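Local coordinates for TSC1 N-terminal domain (Chaetomium thermophilum, PDB 7A0M), which probably binds phosphoinositide lipids of the lysosomal membrane as the N-terminal part of TSC1, and so serves recruitment of the TSC complex that regulates mTORC1, at residues V76-L79 and R80-P84; S207-C210 and A211-S215. All blocks are in the same frame, centred on the assembly; numbering follows the deposited sequence.

Contact 1 (V76-L79 and R80-P84)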
ATOM      1  N   VAL B  76     -21.428 -15.242 -55.211  1.00 85.58           N
ATOM      2  CA  VAL B  76     -20.825 -15.689 -53.959  1.00 78.44           C
ATOM      3  C   VAL B  76     -21.680 -16.774 -53.318  1.00 75.85           C
ATOM      4  O   VAL B  76     -21.156 -17.751 -52.770  1.00 76.23           O
ATOM      5  CB  VAL B  76     -20.607 -14.497 -53.009  1.00 76.87           C
ATOM      6  CG1 VAL B  76     -20.121 -14.980 -51.653  1.00 71.65           C
ATOM      7  CG2 VAL B  76     -19.607 -13.523 -53.604  1.00 77.49           C
ATOM      8  N   ALA B  77     -23.005 -16.629 -53.390  1.00 82.35           N
ATOM      9  CA  ALA B  77     -23.895 -17.652 -52.849  1.00 87.13           C
ATOM     10  C   ALA B  77     -23.679 -18.985 -53.551  1.00 90.71           C
ATOM     11  O   ALA B  77     -23.677 -20.043 -52.910  1.00 88.59           O
ATOM     12  CB  ALA B  77     -25.351 -17.206 -52.973  1.00 84.39           C
ATOM     13  N   VAL B  78     -23.505 -18.956 -54.874  1.00 92.83           N
ATOM     14  CA  VAL B  78     -23.209 -20.179 -55.612  1.00 96.22           C
ATOM     15  C   VAL B  78     -21.848 -20.729 -55.214  1.00 82.69           C
ATOM     16  O   VAL B  78     -21.676 -21.943 -55.052  1.00 81.94           O
ATOM     17  CB  VAL B  78     -23.272 -19.910 -57.124  1.00 98.05           C
ATOM     18  CG1 VAL B  78     -23.125 -21.202 -57.886  1.00 99.34           C
ATOM     19  CG2 VAL B  78     -24.568 -19.227 -57.483  1.00 99.20           C
ATOM     20  N   LEU B  79     -20.860 -19.847 -55.057  1.00 76.06           N
ATOM     21  CA  LEU B  79     -19.518 -20.291 -54.703  1.00 77.43           C
ATOM     22  C   LEU B  79     -19.473 -20.888 -53.302  1.00 82.55           C
ATOM     23  O   LEU B  79     -18.671 -21.792 -53.042  1.00 83.83           O
ATOM     24  CB  LEU B  79     -18.542 -19.127 -54.837  1.00 77.29           C
ATOM     25  CG  LEU B  79     -17.055 -19.464 -54.869  1.00 78.82           C
ATOM     26  CD1 LEU B  79     -16.772 -20.505 -55.940  1.00 81.77           C
ATOM     27  CD2 LEU B  79     -16.277 -18.198 -55.151  1.00 81.95           C
ATOM     28  N   ARG B  80     -20.317 -20.398 -52.391  1.00 87.97           N
ATOM     29  CA  ARG B  80     -20.364 -20.962 -51.045  1.00 84.05           C
ATOM     30  C   ARG B  80     -20.886 -22.393 -51.066  1.00 79.76           C
ATOM     31  O   ARG B  80     -20.326 -23.273 -50.401  1.00 81.63           O
ATOM     32  CB  ARG B  80     -21.225 -20.081 -50.137  1.00 77.53           C
ATOM     33  CG  ARG B  80     -20.627 -18.709 -49.879  1.00 78.57           C
ATOM     34  CD  ARG B  80     -21.569 -17.786 -49.123  1.00 78.56           C
ATOM     35  NE  ARG B  80     -22.098 -18.397 -47.907  1.00 81.75           N
ATOM     36  CZ  ARG B  80     -23.115 -17.902 -47.209  1.00 83.59           C
ATOM     37  NH1 ARG B  80     -23.713 -16.786 -47.604  1.00 83.28           N
ATOM     38  NH2 ARG B  80     -23.535 -18.522 -46.116  1.00 86.68           N
ATOM     39  N   GLN B  81     -21.958 -22.645 -51.819  1.00 79.95           N
ATOM     40  CA  GLN B  81     -22.547 -23.979 -51.842  1.00 82.70           C
ATOM     41  C   GLN B  81     -21.663 -24.981 -52.575  1.00 82.55           C
ATOM     42  O   GLN B  81     -21.630 -26.160 -52.205  1.00 85.48           O
ATOM     43  CB  GLN B  81     -23.926 -23.930 -52.491  1.00 87.07           C
ATOM     44  CG  GLN B  81     -24.905 -22.988 -51.820  1.00 93.24           C
ATOM     45  CD  GLN B  81     -26.252 -23.013 -52.497  1.00 99.17           C
ATOM     46  OE1 GLN B  81     -26.620 -24.012 -53.113  1.00102.65           O
ATOM     47  NE2 GLN B  81     -26.999 -21.920 -52.390  1.00 93.96           N
ATOM     48  N   LEU B  82     -20.947 -24.541 -53.607  1.00 83.04           N
ATOM     49  CA  LEU B  82     -20.089 -25.422 -54.388  1.00 87.96           C
ATOM     50  C   LEU B  82     -18.679 -25.525 -53.826  1.00 89.34           C
ATOM     51  O   LEU B  82     -17.843 -26.219 -54.414  1.00 90.04           O
ATOM     52  CB  LEU B  82     -20.025 -24.947 -55.844  1.00 89.09           C
ATOM     53  CG  LEU B  82     -21.222 -25.291 -56.731  1.00 91.23           C
ATOM     54  CD1 LEU B  82     -21.103 -24.602 -58.081  1.00 94.73           C
ATOM     55  CD2 LEU B  82     -21.339 -26.797 -56.904  1.00 93.44           C
ATOM     56  N   ARG B  83     -18.399 -24.849 -52.714  1.00 86.03           N
ATOM     57  CA  ARG B  83     -17.074 -24.905 -52.103  1.00 77.06           C
ATOM     58  C   ARG B  83     -16.584 -26.314 -51.783  1.00 80.42           C
ATOM     59  O   ARG B  83     -15.406 -26.597 -52.057  1.00 77.68           O
ATOM     60  CB  ARG B  83     -17.066 -24.042 -50.835  1.00 75.24           C
ATOM     61  CG  ARG B  83     -15.730 -23.995 -50.123  1.00 73.98           C
ATOM     62  CD  ARG B  83     -15.829 -23.143 -48.875  1.00 75.82           C
ATOM     63  NE  ARG B  83     -16.817 -23.695 -47.951  1.00 77.20           N
ATOM     64  CZ  ARG B  83     -16.587 -24.701 -47.113  1.00 82.28           C
ATOM     65  NH1 ARG B  83     -15.396 -25.283 -47.076  1.00 84.29           N
ATOM     66  NH2 ARG B  83     -17.554 -25.132 -46.315  1.00 82.70           N
ATOM     67  N   PRO B  84     -17.385 -27.225 -51.210  1.00 81.73           N
ATOM     68  CA  PRO B  84     -16.850 -28.569 -50.935  1.00 86.67           C
ATOM     69  C   PRO B  84     -16.408 -29.308 -52.182  1.00 93.18           C
ATOM     70  O   PRO B  84     -15.497 -30.143 -52.110  1.00 98.94           O
ATOM     71  CB  PRO B  84     -18.025 -29.280 -50.250  1.00 88.90           C
ATOM     72  CG  PRO B  84     -18.841 -28.188 -49.669  1.00 84.84           C
ATOM     73  CD  PRO B  84     -18.741 -27.062 -50.652  1.00 82.15           C
TER
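The C-terminal turns of helix 69-81, in the all-helical N-terminal domain of TSC1, bring Val76 against Arg80 and Val78 beside Leu82 by ordinary i to i+4 pairing. Arg80 N donates to Val76 O at 2.8 Å, and Leu82 N reaches Val78 O at 3.1 Å; the bond between them, Gln81 N to Ala77 O at 3.3 Å, is weak. Arg80 carries its CG beside its own backbone N (chi1 -67°), which turns the chain back over the preceding turn: CG sits 3.1 Å from Val76 O, and CD meets Val76 CG1 at 4.0 Å as the two side chains cross obliquely. A long aliphatic stem with a charged tip suits this edge, since the methylenes cover a buried valine while the guanidinium forms a salt bridge through NH2 to Glu123 on helix 113-125. Cut back to an alanine, this position would probably lose the methylenes that lie against Val76 CG1 and leave Glu123 without its charged mate. Round the helix, branched apolar residues fit the buried sides: Leu79 packs on Trp95 and Leu99 of helix 89-105, whereas Val78 and Leu82 both rest on Leu16 of helix 9-21. These last two side chains run alongside each other, pointing the same way, with Val78 CG1 4.0 Å from Leu82 CD1.

Contact 2 (S207-C210 and A211-S215)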
ATOM      1  N   SER B 207      -2.725  -0.468 -32.739  1.00 45.65           N
ATOM      2  CA  SER B 207      -4.160  -0.368 -32.492  1.00 59.56           C
ATOM      3  C   SER B 207      -4.867  -1.676 -32.824  1.00 61.99           C
ATOM      4  O   SER B 207      -5.724  -2.139 -32.063  1.00 58.65           O
ATOM      5  CB  SER B 207      -4.754   0.786 -33.299  1.00 58.05           C
ATOM      6  OG  SER B 207      -4.208   2.028 -32.892  1.00 67.07           O
ATOM      7  N   LEU B 208      -4.521  -2.282 -33.962  1.00 54.21           N
ATOM      8  CA  LEU B 208      -5.124  -3.557 -34.336  1.00 52.89           C
ATOM      9  C   LEU B 208      -4.744  -4.657 -33.353  1.00 52.57           C
ATOM     10  O   LEU B 208      -5.549  -5.554 -33.071  1.00 52.78           O
ATOM     11  CB  LEU B 208      -4.703  -3.936 -35.756  1.00 53.11           C
ATOM     12  CG  LEU B 208      -5.279  -5.232 -36.325  1.00 62.74           C
ATOM     13  CD1 LEU B 208      -6.791  -5.141 -36.449  1.00 67.60           C
ATOM     14  CD2 LEU B 208      -4.646  -5.545 -37.667  1.00 57.05           C
ATOM     15  N   LEU B 209      -3.516  -4.613 -32.828  1.00 51.41           N
ATOM     16  CA  LEU B 209      -3.109  -5.585 -31.818  1.00 42.79           C
ATOM     17  C   LEU B 209      -3.969  -5.474 -30.566  1.00 45.06           C
ATOM     18  O   LEU B 209      -4.385  -6.489 -29.998  1.00 56.38           O
ATOM     19  CB  LEU B 209      -1.632  -5.402 -31.474  1.00 44.15           C
ATOM     20  CG  LEU B 209      -1.074  -6.333 -30.395  1.00 42.01           C
ATOM     21  CD1 LEU B 209      -1.291  -7.792 -30.767  1.00 44.48           C
ATOM     22  CD2 LEU B 209       0.404  -6.053 -30.161  1.00 43.75           C
ATOM     23  N   CYS B 210      -4.238  -4.245 -30.117  1.00 37.88           N
ATOM     24  CA  CYS B 210      -5.120  -4.054 -28.969  1.00 51.92           C
ATOM     25  C   CYS B 210      -6.510  -4.611 -29.246  1.00 55.09           C
ATOM     26  O   CYS B 210      -7.103  -5.275 -28.387  1.00 57.60           O
ATOM     27  CB  CYS B 210      -5.198  -2.571 -28.609  1.00 52.10           C
ATOM     28  SG  CYS B 210      -3.646  -1.863 -28.003  1.00 60.10           S
ATOM     29  N   ALA B 211      -7.049  -4.348 -30.439  1.00 53.58           N
ATOM     30  CA  ALA B 211      -8.350  -4.902 -30.800  1.00 57.90           C
ATOM     31  C   ALA B 211      -8.301  -6.423 -30.861  1.00 64.61           C
ATOM     32  O   ALA B 211      -9.273  -7.099 -30.505  1.00 69.02           O
ATOM     33  CB  ALA B 211      -8.816  -4.323 -32.135  1.00 56.60           C
ATOM     34  N   PHE B 212      -7.176  -6.980 -31.318  1.00 68.78           N
ATOM     35  CA  PHE B 212      -7.038  -8.431 -31.388  1.00 59.79           C
ATOM     36  C   PHE B 212      -7.052  -9.056 -29.998  1.00 62.27           C
ATOM     37  O   PHE B 212      -7.821  -9.988 -29.735  1.00 61.87           O
ATOM     38  CB  PHE B 212      -5.751  -8.798 -32.126  1.00 56.39           C
ATOM     39  CG  PHE B 212      -5.509 -10.277 -32.221  1.00 56.26           C
ATOM     40  CD1 PHE B 212      -6.416 -11.102 -32.866  1.00 50.15           C
ATOM     41  CD2 PHE B 212      -4.372 -10.842 -31.669  1.00 52.96           C
ATOM     42  CE1 PHE B 212      -6.194 -12.464 -32.955  1.00 56.19           C
ATOM     43  CE2 PHE B 212      -4.143 -12.203 -31.756  1.00 44.57           C
ATOM     44  CZ  PHE B 212      -5.055 -13.014 -32.400  1.00 48.90           C
ATOM     45  N   VAL B 213      -6.204  -8.556 -29.095  1.00 61.55           N
ATOM     46  CA  VAL B 213      -6.170  -9.082 -27.732  1.00 60.69           C
ATOM     47  C   VAL B 213      -7.509  -8.875 -27.037  1.00 60.43           C
ATOM     48  O   VAL B 213      -7.938  -9.710 -26.231  1.00 65.86           O
ATOM     49  CB  VAL B 213      -5.013  -8.435 -26.945  1.00 46.52           C
ATOM     50  CG1 VAL B 213      -4.964  -8.967 -25.520  1.00 46.40           C
ATOM     51  CG2 VAL B 213      -3.689  -8.683 -27.652  1.00 37.34           C
ATOM     52  N   ASN B 214      -8.201  -7.775 -27.346  1.00 61.04           N
ATOM     53  CA  ASN B 214      -9.480  -7.503 -26.701  1.00 65.50           C
ATOM     54  C   ASN B 214     -10.566  -8.457 -27.185  1.00 61.62           C
ATOM     55  O   ASN B 214     -11.530  -8.717 -26.456  1.00 59.16           O
ATOM     56  CB  ASN B 214      -9.895  -6.053 -26.938  1.00 72.90           C
ATOM     57  CG  ASN B 214     -10.978  -5.595 -25.981  1.00 86.22           C
ATOM     58  OD1 ASN B 214     -10.703  -5.270 -24.825  1.00 88.45           O
ATOM     59  ND2 ASN B 214     -12.216  -5.564 -26.458  1.00 88.99           N
ATOM     60  N   SER B 215     -10.432  -8.985 -28.404  1.00 55.07           N
ATOM     61  CA  SER B 215     -11.404  -9.933 -28.937  1.00 67.32           C
ATOM     62  C   SER B 215     -11.327 -11.298 -28.263  1.00 66.34           C
ATOM     63  O   SER B 215     -12.115 -12.186 -28.610  1.00 63.14           O
ATOM     64  CB  SER B 215     -11.210 -10.091 -30.448  1.00 59.70           C
ATOM     65  OG  SER B 215      -9.954 -10.675 -30.743  1.00 61.14           O
TER
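Four successive backbone bonds of i to i+4 spacing join Ser207-Cys210 to Ala211-Asn214 in the C-terminal half of helix 199-214, and the one from Val213 N to Leu209 O, 2.9 Å long, is nearly straight at 175°. The same two residues meet through their side chains. Leu209 and Val213 stand side by side, Leu209 CD1 lying 4.0 Å from Val213 CG2. That methyl lies beside the backbone N of Val213, the other branch being anti to it (chi1 180°), and is thus placed against the preceding turn, coming within 3.3 Å of Leu209 O. Leu209 CD1 further approaches the edge of the Phe212 ring, near its plane, at 4.4 Å from CD2. The ring itself stacks with Phe188 of helix 185-196, a place where a flat, wide aromatic is useful. Leu209 touches Ala251 and Val213 touches Leu255, both of helix 242-255, where compact branched side chains are well shaped, while Leu209 also meets Leu192 of helix 185-196. Every hydrogen bond across the contact is between main-chain groups; the four carbonyls of residues 207-210 are thus satisfied within the helix, and the apolar side chains of Leu209, Phe212 and Val213 can face neighbouring helices.

How the contacts relate
From the N terminus, helix 69-81 comes first and carries contact 1 in its C-terminal part; the chain then passes through helices 89-105, 113-125, 142-153, 168-183 and 185-196 before reaching contact 2 in helix 199-214. The two contacts are in series, neither nested nor crossed, and neither closes a long loop, because each joins adjoining turns of one helix. The centres of contact 1 and contact 2 are about 31 Å apart. The nearest atoms of contact 1 and contact 2 are about 21 Å apart. Contact 1 belongs to the N-terminal group of helices, where its helix packs against helices 9-21, 29-41, 89-105 and 113-125. At contact 2, near the centre of the chain, helix 199-214 packs against helices 168-183, 185-196 and 242-255.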